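Local coordinates for protein S-adenosylmethionine dependent methyltransferase (Mesorhizobium loti, PDB 3BKW) that probably transfers methyl groups from S-adenosylmethionine to an acceptor that is not established, at residues L115-V120 / R125-V130; F140-E145 / N199-S204; L70-S75 / L101-D106. All blocks are in the same frame, centred on the assembly; numbering follows the deposited sequence.

Contact 1: L115-V120 / R125-V130; sequences LALHYV and RLFRTV. With EDO (1,2-ethanediol), chain E.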
loop_
_atom_site.group_PDB
_atom_site.type_symbol
_atom_site.label_atom_id
_atom_site.label_comp_id
_atom_site.label_asym_id
_atom_site.label_seq_id
_atom_site.Cartn_x
_atom_site.Cartn_y
_atom_site.Cartn_z
ATOM N N LEU A 115 12.279 -11.680 -2.947
ATOM C CA LEU A 115 13.305 -10.684 -3.266
ATOM C C LEU A 115 13.921 -10.805 -4.652
ATOM O O LEU A 115 15.146 -10.740 -4.826
ATOM C CB LEU A 115 14.368 -10.724 -2.160
ATOM C CG LEU A 115 13.862 -10.542 -0.725
ATOM C CD1 LEU A 115 15.034 -10.612 0.273
ATOM C CD2 LEU A 115 13.069 -9.247 -0.577
ATOM N N ALA A 116 13.051 -10.992 -5.634
ATOM C CA ALA A 116 13.440 -11.105 -7.047
ATOM C C ALA A 116 12.795 -10.062 -7.953
ATOM O O ALA A 116 13.419 -9.608 -8.893
ATOM C CB ALA A 116 13.087 -12.508 -7.582
ATOM N N LEU A 117 11.534 -9.706 -7.690
ATOM C CA LEU A 117 10.779 -8.862 -8.592
ATOM C C LEU A 117 11.235 -7.427 -8.675
ATOM O O LEU A 117 11.005 -6.799 -9.702
ATOM C CB LEU A 117 9.280 -8.948 -8.341
ATOM C CG LEU A 117 8.624 -10.333 -8.472
ATOM C CD1 LEU A 117 7.111 -10.078 -8.613
ATOM C CD2 LEU A 117 9.122 -11.195 -9.590
ATOM N N HIS A 118 11.962 -6.943 -7.660
ATOM C CA HIS A 118 12.559 -5.604 -7.743
ATOM C C HIS A 118 13.667 -5.489 -8.797
ATOM O O HIS A 118 14.098 -4.384 -9.093
ATOM C CB HIS A 118 12.981 -5.017 -6.400
ATOM C CG HIS A 118 13.867 -5.899 -5.595
ATOM N ND1 HIS A 118 13.386 -6.709 -4.599
ATOM C CD2 HIS A 118 15.197 -6.114 -5.639
ATOM C CE1 HIS A 118 14.384 -7.370 -4.043
ATOM N NE2 HIS A 118 15.492 -7.046 -4.670
ATOM N N TYR A 119 14.137 -6.619 -9.341
ATOM C CA TYR A 119 15.113 -6.623 -10.445
ATOM C C TYR A 119 14.494 -6.761 -11.847
ATOM O O TYR A 119 15.213 -6.726 -12.841
ATOM C CB TYR A 119 16.152 -7.728 -10.223
ATOM C CG TYR A 119 16.861 -7.615 -8.885
ATOM C CD1 TYR A 119 17.538 -6.438 -8.524
ATOM C CD2 TYR A 119 16.862 -8.676 -7.973
ATOM C CE1 TYR A 119 18.197 -6.313 -7.285
ATOM C CE2 TYR A 119 17.538 -8.558 -6.727
ATOM C CZ TYR A 119 18.198 -7.366 -6.402
ATOM O OH TYR A 119 18.849 -7.191 -5.179
ATOM N N VAL A 120 13.156 -6.850 -11.913
ATOM C CA VAL A 120 12.422 -7.039 -13.171
ATOM C C VAL A 120 11.934 -5.680 -13.640
ATOM O O VAL A 120 11.157 -5.067 -12.935
ATOM C CB VAL A 120 11.246 -8.040 -12.975
ATOM C CG1 VAL A 120 10.409 -8.150 -14.239
ATOM C CG2 VAL A 120 11.800 -9.422 -12.599
ATOM N N ARG A 125 4.254 -7.138 -17.020
ATOM C CA ARG A 125 4.313 -8.291 -17.933
ATOM C C ARG A 125 4.425 -9.583 -17.126
ATOM O O ARG A 125 3.701 -10.551 -17.370
ATOM C CB ARG A 125 5.470 -8.153 -18.925
ATOM C CG ARG A 125 5.636 -9.307 -19.898
ATOM C CD ARG A 125 6.728 -8.997 -20.898
ATOM N NE ARG A 125 6.840 -9.984 -21.979
ATOM C CZ ARG A 125 7.478 -11.158 -21.921
ATOM N NH1 ARG A 125 8.071 -11.588 -20.802
ATOM N NH2 ARG A 125 7.502 -11.938 -23.006
ATOM N N LEU A 126 5.334 -9.584 -16.156
ATOM C CA LEU A 126 5.503 -10.742 -15.261
ATOM C C LEU A 126 4.197 -11.054 -14.504
ATOM O O LEU A 126 3.805 -12.215 -14.424
ATOM C CB LEU A 126 6.706 -10.552 -14.322
ATOM C CG LEU A 126 7.014 -11.691 -13.346
ATOM C CD1 LEU A 126 8.531 -11.792 -13.038
ATOM C CD2 LEU A 126 6.199 -11.571 -12.049
ATOM N N PHE A 127 3.529 -10.033 -13.971
ATOM C CA PHE A 127 2.252 -10.233 -13.281
ATOM C C PHE A 127 1.206 -10.887 -14.189
ATOM O O PHE A 127 0.488 -11.792 -13.766
ATOM C CB PHE A 127 1.666 -8.904 -12.762
ATOM C CG PHE A 127 2.435 -8.227 -11.649
ATOM C CD1 PHE A 127 3.334 -8.908 -10.827
ATOM C CD2 PHE A 127 2.153 -6.896 -11.344
ATOM C CE1 PHE A 127 3.983 -8.261 -9.775
ATOM C CE2 PHE A 127 2.795 -6.236 -10.299
ATOM C CZ PHE A 127 3.695 -6.917 -9.502
ATOM N N ARG A 128 1.108 -10.429 -15.435
ATOM C CA ARG A 128 0.156 -11.027 -16.389
ATOM C C ARG A 128 0.483 -12.489 -16.671
ATOM O O ARG A 128 -0.422 -13.320 -16.775
ATOM C CB ARG A 128 0.068 -10.231 -17.680
ATOM C CG ARG A 128 -0.470 -8.827 -17.453
ATOM C CD ARG A 128 -0.611 -8.070 -18.756
ATOM N NE ARG A 128 0.630 -7.822 -19.529
ATOM C CZ ARG A 128 1.381 -6.715 -19.493
ATOM N NH1 ARG A 128 1.095 -5.709 -18.686
ATOM N NH2 ARG A 128 2.456 -6.619 -20.285
ATOM N N THR A 129 1.773 -12.795 -16.755
ATOM C CA THR A 129 2.248 -14.163 -16.972
ATOM C C THR A 129 1.896 -15.054 -15.789
ATOM O O THR A 129 1.386 -16.173 -15.973
ATOM C CB THR A 129 3.755 -14.157 -17.272
ATOM O OG1 THR A 129 3.949 -13.482 -18.521
ATOM C CG2 THR A 129 4.329 -15.559 -17.391
ATOM N N VAL A 130 2.138 -14.552 -14.582
ATOM C CA VAL A 130 1.781 -15.288 -13.366
ATOM C C VAL A 130 0.262 -15.472 -13.287
ATOM O O VAL A 130 -0.208 -16.571 -12.979
ATOM C CB VAL A 130 2.391 -14.635 -12.104
ATOM C CG1 VAL A 130 1.851 -15.300 -10.806
ATOM C CG2 VAL A 130 3.921 -14.717 -12.142
HETATM C C1 EDO E . 3.865 -2.753 -19.622
HETATM O O1 EDO E . 3.792 -4.099 -19.148
HETATM C C2 EDO E . 2.586 -2.398 -20.374
HETATM O O2 EDO E . 1.402 -2.603 -19.578
#
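L117 sets one methyl, CD2, into the fork of L126, and V120 closes on the same leucine from beside it. The pair belongs to a beta-alpha-beta crossover of the Rossmann-like methyltransferase fold: the loop 115-120 leaves strand 108-114, and the helix 123-133 that follows packs on the loop before strand 138-145 begins. The bumps and hollows are all apolar. L117 CD2 makes the closest approach, lying 3.5 Å from L126 CD1 and 3.8 Å from L126 CD2, so that it rests between both prongs. L117 CD1 settles in a second notch, between L126 CD2 at 3.9 Å and the F127 ring. That ring offers its edge, with CE1 3.8 Å from L117 CD1. L126 can turn its fork to the loop because its CG stands anti to the backbone N (chi1 -179°). V120 adds a shallower bump, its CG2 4.1 Å from L126 CD1, and meets the leucine at about a right angle. F140 and T144 of strand 138-145 also touch L117, while F127 reaches on to A200 and L201 of helix 194-203. With an alanine here in place of L117 both methyls would be gone, which would probably open a gap before the L126 fork and leave the F127 edge without this leucine. Apart from this apolar seam, R128 holds a 1,2-ethanediol that probably came from the crystallisation liquor and that D122 also binds. O1 of the glycol lies at the guanidinium edge, where R128 NH2 donates to it across 3.1 Å.

Contact 2: F140-E145 / N199-S204; sequences FVFSTE and NALIRS. With EDO (1,2-ethanediol), chain G.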
loop_
_atom_site.group_PDB
_atom_site.type_symbol
_atom_site.label_atom_id
_atom_site.label_comp_id
_atom_site.label_asym_id
_atom_site.label_seq_id
_atom_site.Cartn_x
_atom_site.Cartn_y
_atom_site.Cartn_z
ATOM N N PHE A 140 -0.575 -15.403 -5.492
ATOM C CA PHE A 140 0.768 -14.928 -5.797
ATOM C C PHE A 140 1.214 -14.188 -4.541
ATOM O O PHE A 140 0.583 -13.201 -4.172
ATOM C CB PHE A 140 0.740 -14.039 -7.031
ATOM C CG PHE A 140 2.087 -13.509 -7.473
ATOM C CD1 PHE A 140 3.306 -14.154 -7.192
ATOM C CD2 PHE A 140 2.119 -12.388 -8.304
ATOM C CE1 PHE A 140 4.525 -13.654 -7.661
ATOM C CE2 PHE A 140 3.326 -11.911 -8.778
ATOM C CZ PHE A 140 4.520 -12.533 -8.463
ATOM N N VAL A 141 2.254 -14.695 -3.887
ATOM C CA VAL A 141 2.758 -14.140 -2.642
ATOM C C VAL A 141 4.230 -13.836 -2.857
ATOM O O VAL A 141 5.015 -14.716 -3.235
ATOM C CB VAL A 141 2.559 -15.129 -1.490
ATOM C CG1 VAL A 141 3.136 -14.575 -0.177
ATOM C CG2 VAL A 141 1.081 -15.456 -1.314
ATOM N N PHE A 142 4.616 -12.576 -2.668
ATOM C CA PHE A 142 5.979 -12.185 -2.915
ATOM C C PHE A 142 6.494 -11.060 -2.039
ATOM O O PHE A 142 5.711 -10.254 -1.514
ATOM C CB PHE A 142 6.139 -11.822 -4.406
ATOM C CG PHE A 142 5.377 -10.578 -4.850
ATOM C CD1 PHE A 142 6.010 -9.334 -4.846
ATOM C CD2 PHE A 142 4.038 -10.644 -5.286
ATOM C CE1 PHE A 142 5.344 -8.167 -5.279
ATOM C CE2 PHE A 142 3.354 -9.470 -5.724
ATOM C CZ PHE A 142 4.022 -8.231 -5.706
ATOM N N SER A 143 7.824 -11.023 -1.912
ATOM C CA SER A 143 8.516 -9.967 -1.199
ATOM C C SER A 143 9.415 -9.225 -2.156
ATOM O O SER A 143 9.981 -9.813 -3.089
ATOM C CB SER A 143 9.332 -10.516 -0.047
ATOM O OG SER A 143 10.308 -11.432 -0.506
ATOM N N THR A 144 9.512 -7.922 -1.932
ATOM C CA THR A 144 10.420 -7.049 -2.661
ATOM C C THR A 144 10.992 -6.022 -1.689
ATOM O O THR A 144 10.468 -5.824 -0.604
ATOM C CB THR A 144 9.707 -6.281 -3.837
ATOM O OG1 THR A 144 8.524 -5.615 -3.345
ATOM C CG2 THR A 144 9.304 -7.236 -4.976
ATOM N N GLU A 145 12.069 -5.366 -2.087
ATOM C CA GLU A 145 12.558 -4.219 -1.348
ATOM C C GLU A 145 11.471 -3.156 -1.377
ATOM O O GLU A 145 10.819 -2.928 -2.394
ATOM C CB GLU A 145 13.837 -3.640 -1.946
ATOM C CG GLU A 145 15.058 -4.463 -1.609
ATOM C CD GLU A 145 16.353 -3.941 -2.163
ATOM O OE1 GLU A 145 16.421 -2.768 -2.553
ATOM O OE2 GLU A 145 17.300 -4.734 -2.198
ATOM N N ASN A 199 -1.476 -1.303 -8.102
ATOM C CA ASN A 199 -2.295 -0.984 -9.281
ATOM C C ASN A 199 -1.973 -1.898 -10.466
ATOM O O ASN A 199 -2.866 -2.325 -11.180
ATOM C CB ASN A 199 -2.101 0.467 -9.682
ATOM C CG ASN A 199 -2.679 1.443 -8.677
ATOM O OD1 ASN A 199 -3.512 1.082 -7.836
ATOM N ND2 ASN A 199 -2.271 2.704 -8.794
ATOM N N ALA A 200 -0.691 -2.231 -10.623
ATOM C CA ALA A 200 -0.244 -3.155 -11.673
ATOM C C ALA A 200 -0.801 -4.567 -11.454
ATOM O O ALA A 200 -1.242 -5.217 -12.407
ATOM C CB ALA A 200 1.263 -3.168 -11.761
ATOM N N LEU A 201 -0.825 -5.026 -10.201
ATOM C CA LEU A 201 -1.472 -6.303 -9.880
ATOM C C LEU A 201 -2.951 -6.290 -10.229
ATOM O O LEU A 201 -3.452 -7.212 -10.852
ATOM C CB LEU A 201 -1.306 -6.642 -8.400
ATOM C CG LEU A 201 0.079 -7.114 -7.946
ATOM C CD1 LEU A 201 0.193 -7.095 -6.411
ATOM C CD2 LEU A 201 0.333 -8.511 -8.480
ATOM N N ILE A 202 -3.630 -5.217 -9.838
ATOM C CA ILE A 202 -5.080 -5.079 -10.076
ATOM C C ILE A 202 -5.385 -5.052 -11.584
ATOM O O ILE A 202 -6.243 -5.803 -12.060
ATOM C CB ILE A 202 -5.635 -3.818 -9.342
ATOM C CG1 ILE A 202 -5.573 -4.004 -7.823
ATOM C CG2 ILE A 202 -7.109 -3.521 -9.736
ATOM C CD1 ILE A 202 -5.744 -2.690 -7.060
ATOM N N ARG A 203 -4.640 -4.234 -12.334
ATOM C CA ARG A 203 -4.802 -4.135 -13.802
ATOM C C ARG A 203 -4.522 -5.488 -14.498
ATOM O O ARG A 203 -5.125 -5.801 -15.531
ATOM C CB ARG A 203 -3.867 -3.046 -14.352
ATOM C CG ARG A 203 -4.080 -2.605 -15.772
ATOM C CD ARG A 203 -3.126 -1.457 -16.159
ATOM N NE ARG A 203 -3.236 -0.304 -15.244
ATOM C CZ ARG A 203 -2.388 0.062 -14.263
ATOM N NH1 ARG A 203 -1.226 -0.573 -14.016
ATOM N NH2 ARG A 203 -2.699 1.139 -13.525
ATOM N N SER A 204 -3.613 -6.265 -13.914
ATOM C CA SER A 204 -3.248 -7.604 -14.394
ATOM C C SER A 204 -4.283 -8.704 -14.072
ATOM O O SER A 204 -4.126 -9.833 -14.539
ATOM C CB SER A 204 -1.849 -7.988 -13.877
ATOM O OG SER A 204 -0.863 -7.099 -14.388
HETATM C C1 EDO G . -5.759 -0.164 -12.510
HETATM O O1 EDO G . -5.307 -1.288 -11.752
HETATM C C2 EDO G . -5.563 1.108 -11.696
HETATM O O2 EDO G . -6.152 0.923 -10.416
#
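L201 reaches from helix 194-203 to the rings of F140 and F142 on strand 138-145. This is helix-on-sheet packing in a Rossmann-like methyltransferase fold, and the helix belongs to the part of the chain that leads into strand 207-213, which pairs with 236-242, the one strand running against the rest of the sheet. N199 opens the segment on the side turned to the second subunit: its ND2 donates to V211 O of that subunit, and its own carbonyl O accepts from O1 of a 1,2-ethanediol at 2.7 Å. The same glycol is bonded to H210 of the second subunit. A200, next along, packs on F127 of helix 123-133. L201 then makes the crossing. Its CD1 comes to the edge of the F142 ring, 4.0 Å from CE2, the two side chains arriving from opposite directions. Its CD2 approaches F140 more loosely and obliquely, 4.3 Å from CD2 of that ring. F142 takes the crowded position between its backbone N and carbonyl carbon (chi1 67°), which lays its CD2 over the centre of the F140 ring, 3.6 Å above the plane. The two aromatics, two residues apart on one strand, thus form a continuous apolar surface for the leucine, and V239 of the adjoining strand extends it. I202 packs on E209 of the second subunit. R203 bends at chi3 (-56°), so that one face of its guanidinium lies over both the N199 carbonyl O and the glycol O1. S204 OG donates back to A200 O at 2.8 Å, tilted 30° from the carbonyl plane, while S204 N reaches that oxygen from the opposite face.

Contact 3: L70-S75 / L101-D106; sequences LGLDLS and LHLPQD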
loop_
_atom_site.group_PDB
_atom_site.type_symbol
_atom_site.label_atom_id
_atom_site.label_comp_id
_atom_site.label_asym_id
_atom_site.label_seq_id
_atom_site.Cartn_x
_atom_site.Cartn_y
_atom_site.Cartn_z
ATOM N N LEU A 70 7.982 -26.150 -8.883
ATOM C CA LEU A 70 8.858 -25.758 -9.994
ATOM C C LEU A 70 9.658 -24.562 -9.475
ATOM O O LEU A 70 9.077 -23.510 -9.181
ATOM C CB LEU A 70 8.062 -25.367 -11.233
ATOM C CG LEU A 70 8.874 -24.803 -12.420
ATOM C CD1 LEU A 70 9.928 -25.813 -12.941
ATOM C CD2 LEU A 70 7.931 -24.371 -13.530
ATOM N N GLY A 71 10.966 -24.740 -9.342
ATOM C CA GLY A 71 11.874 -23.682 -8.904
ATOM C C GLY A 71 12.585 -23.121 -10.116
ATOM O O GLY A 71 13.219 -23.871 -10.854
ATOM N N LEU A 72 12.479 -21.807 -10.317
ATOM C CA LEU A 72 13.100 -21.123 -11.448
ATOM C C LEU A 72 14.144 -20.105 -11.002
ATOM O O LEU A 72 13.886 -19.311 -10.105
ATOM C CB LEU A 72 12.039 -20.409 -12.261
ATOM C CG LEU A 72 10.896 -21.262 -12.806
ATOM C CD1 LEU A 72 9.956 -20.373 -13.665
ATOM C CD2 LEU A 72 11.408 -22.444 -13.606
ATOM N N ASP A 73 15.301 -20.111 -11.671
ATOM C CA ASP A 73 16.378 -19.162 -11.387
ATOM C C ASP A 73 17.227 -19.010 -12.661
ATOM O O ASP A 73 17.213 -19.877 -13.522
ATOM C CB ASP A 73 17.221 -19.653 -10.196
ATOM C CG ASP A 73 17.982 -18.534 -9.513
ATOM O OD1 ASP A 73 17.451 -17.974 -8.521
ATOM O OD2 ASP A 73 19.088 -18.191 -9.988
ATOM N N LEU A 74 17.927 -17.892 -12.776
ATOM C CA LEU A 74 18.784 -17.629 -13.940
ATOM C C LEU A 74 20.101 -18.402 -13.867
ATOM O O LEU A 74 20.638 -18.757 -14.901
ATOM C CB LEU A 74 19.063 -16.126 -14.066
ATOM C CG LEU A 74 19.750 -15.628 -15.354
ATOM C CD1 LEU A 74 18.937 -15.921 -16.621
ATOM C CD2 LEU A 74 19.979 -14.132 -15.226
ATOM N N SER A 75 20.586 -18.682 -12.654
ATOM C CA SER A 75 21.883 -19.345 -12.435
ATOM C C SER A 75 21.833 -20.870 -12.500
ATOM O O SER A 75 21.298 -21.511 -11.589
ATOM C CB SER A 75 22.466 -18.916 -11.078
ATOM O OG SER A 75 23.683 -19.586 -10.826
ATOM N N LEU A 101 9.880 -14.302 -18.901
ATOM C CA LEU A 101 9.217 -15.448 -18.303
ATOM C C LEU A 101 8.030 -15.976 -19.100
ATOM O O LEU A 101 7.163 -15.203 -19.528
ATOM C CB LEU A 101 8.722 -15.091 -16.893
ATOM C CG LEU A 101 8.024 -16.164 -16.033
ATOM C CD1 LEU A 101 8.997 -17.271 -15.629
ATOM C CD2 LEU A 101 7.346 -15.550 -14.798
ATOM N N HIS A 102 8.026 -17.300 -19.272
ATOM C CA HIS A 102 6.927 -18.014 -19.887
ATOM C C HIS A 102 6.523 -19.108 -18.900
ATOM O O HIS A 102 7.380 -19.757 -18.303
ATOM C CB HIS A 102 7.330 -18.555 -21.258
ATOM C CG HIS A 102 7.612 -17.475 -22.261
ATOM N ND1 HIS A 102 8.871 -16.949 -22.457
ATOM C CD2 HIS A 102 6.789 -16.798 -23.099
ATOM C CE1 HIS A 102 8.816 -16.008 -23.382
ATOM N NE2 HIS A 102 7.565 -15.896 -23.788
ATOM N N LEU A 103 5.216 -19.263 -18.691
ATOM C CA LEU A 103 4.682 -20.278 -17.793
ATOM C C LEU A 103 3.484 -20.928 -18.467
ATOM O O LEU A 103 2.721 -20.226 -19.155
ATOM C CB LEU A 103 4.265 -19.685 -16.438
ATOM C CG LEU A 103 5.340 -19.216 -15.444
ATOM C CD1 LEU A 103 4.672 -18.588 -14.207
ATOM C CD2 LEU A 103 6.247 -20.368 -15.034
ATOM N N PRO A 104 3.305 -22.257 -18.277
ATOM C CA PRO A 104 2.137 -22.913 -18.827
ATOM C C PRO A 104 0.868 -22.431 -18.127
ATOM O O PRO A 104 0.878 -22.174 -16.921
ATOM C CB PRO A 104 2.399 -24.399 -18.545
ATOM C CG PRO A 104 3.287 -24.408 -17.403
ATOM C CD PRO A 104 4.161 -23.221 -17.554
ATOM N N GLN A 105 -0.200 -22.297 -18.898
ATOM C CA GLN A 105 -1.472 -21.769 -18.413
ATOM C C GLN A 105 -2.152 -22.729 -17.440
ATOM O O GLN A 105 -2.023 -23.945 -17.602
ATOM C CB GLN A 105 -2.405 -21.539 -19.611
ATOM C CG GLN A 105 -3.696 -20.804 -19.309
ATOM C CD GLN A 105 -4.624 -20.697 -20.524
ATOM O OE1 GLN A 105 -4.268 -21.079 -21.643
ATOM N NE2 GLN A 105 -5.824 -20.172 -20.295
ATOM N N ASP A 106 -2.822 -22.172 -16.418
ATOM C CA ASP A 106 -3.666 -22.942 -15.491
ATOM C C ASP A 106 -2.923 -24.151 -14.876
ATOM O O ASP A 106 -3.481 -25.248 -14.747
ATOM C CB ASP A 106 -4.913 -23.372 -16.311
ATOM C CG ASP A 106 -6.022 -23.989 -15.483
ATOM O OD1 ASP A 106 -6.157 -23.679 -14.297
ATOM O OD2 ASP A 106 -6.790 -24.798 -16.050
#
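L72 meets L101 and L103 through a single methyl, and these apolar touches carry the direct contact between strand 68-73 and the loop 101-106. L72 CD1 lies 3.8 Å from L101 CD1 and 4.0 Å from L103 CD2, so the strand residue sets one knob against two loop leucines that are themselves two residues apart. The approaches differ: L101 runs at about a right angle to L72, whereas L103 slants across it. The torsions of L101 explain its reach: it extends with CG opposite its backbone N (chi1 -178°) and then turns at chi2 (67°), which brings CD1 round to the strand. No hydrogen bond crosses between the segments.

On the strand side, the polar interactions gather at its end. D73 OD2 accepts from S75 N at 3.1 Å with a nearly straight angle of 169°, using its anti lone pair, and so forms an Asx turn where the strand ends. Its other oxygen takes the backbone N of G53, so both carboxylate oxygens are engaged. S75 follows as the N-cap of helix 76-84, its OG bonded to M78 N. In class I methyltransferases an acidic residue at the end of the second strand often meets the cofactor ribose, and D73 occupies a position consistent with that.

The loop lies between the sheet, where L101 meets L50, and helix 123-133, where L101 meets T129 and L103 meets A133. L72 also packs on V48 and L50 of the neighbouring strand 46-50, and strand 91-95 flanks strand 68-73 on its other side.

How the contacts relate
All three contacts join the central sheet or its connections to covering elements through apolar side chains, and none has a hydrogen bond between its segments. Contacts 1 and 2 are buried neighbours, their centres about 8 Å apart. They share a seam where F127 and R128 pack on S204, and L115 N probably bonds to S143 O. Contact 3 is also buried where its leucines meet, but it stands farther from the chain centre and its loop ends in exposed residues. It touches contact 1 through T129 and R125, while about 17 Å separates its centre from that of contact 2. Aromatic rings serve contacts 1 and 2; contact 3 uses leucines alone. Contact 2 alone borders the second subunit.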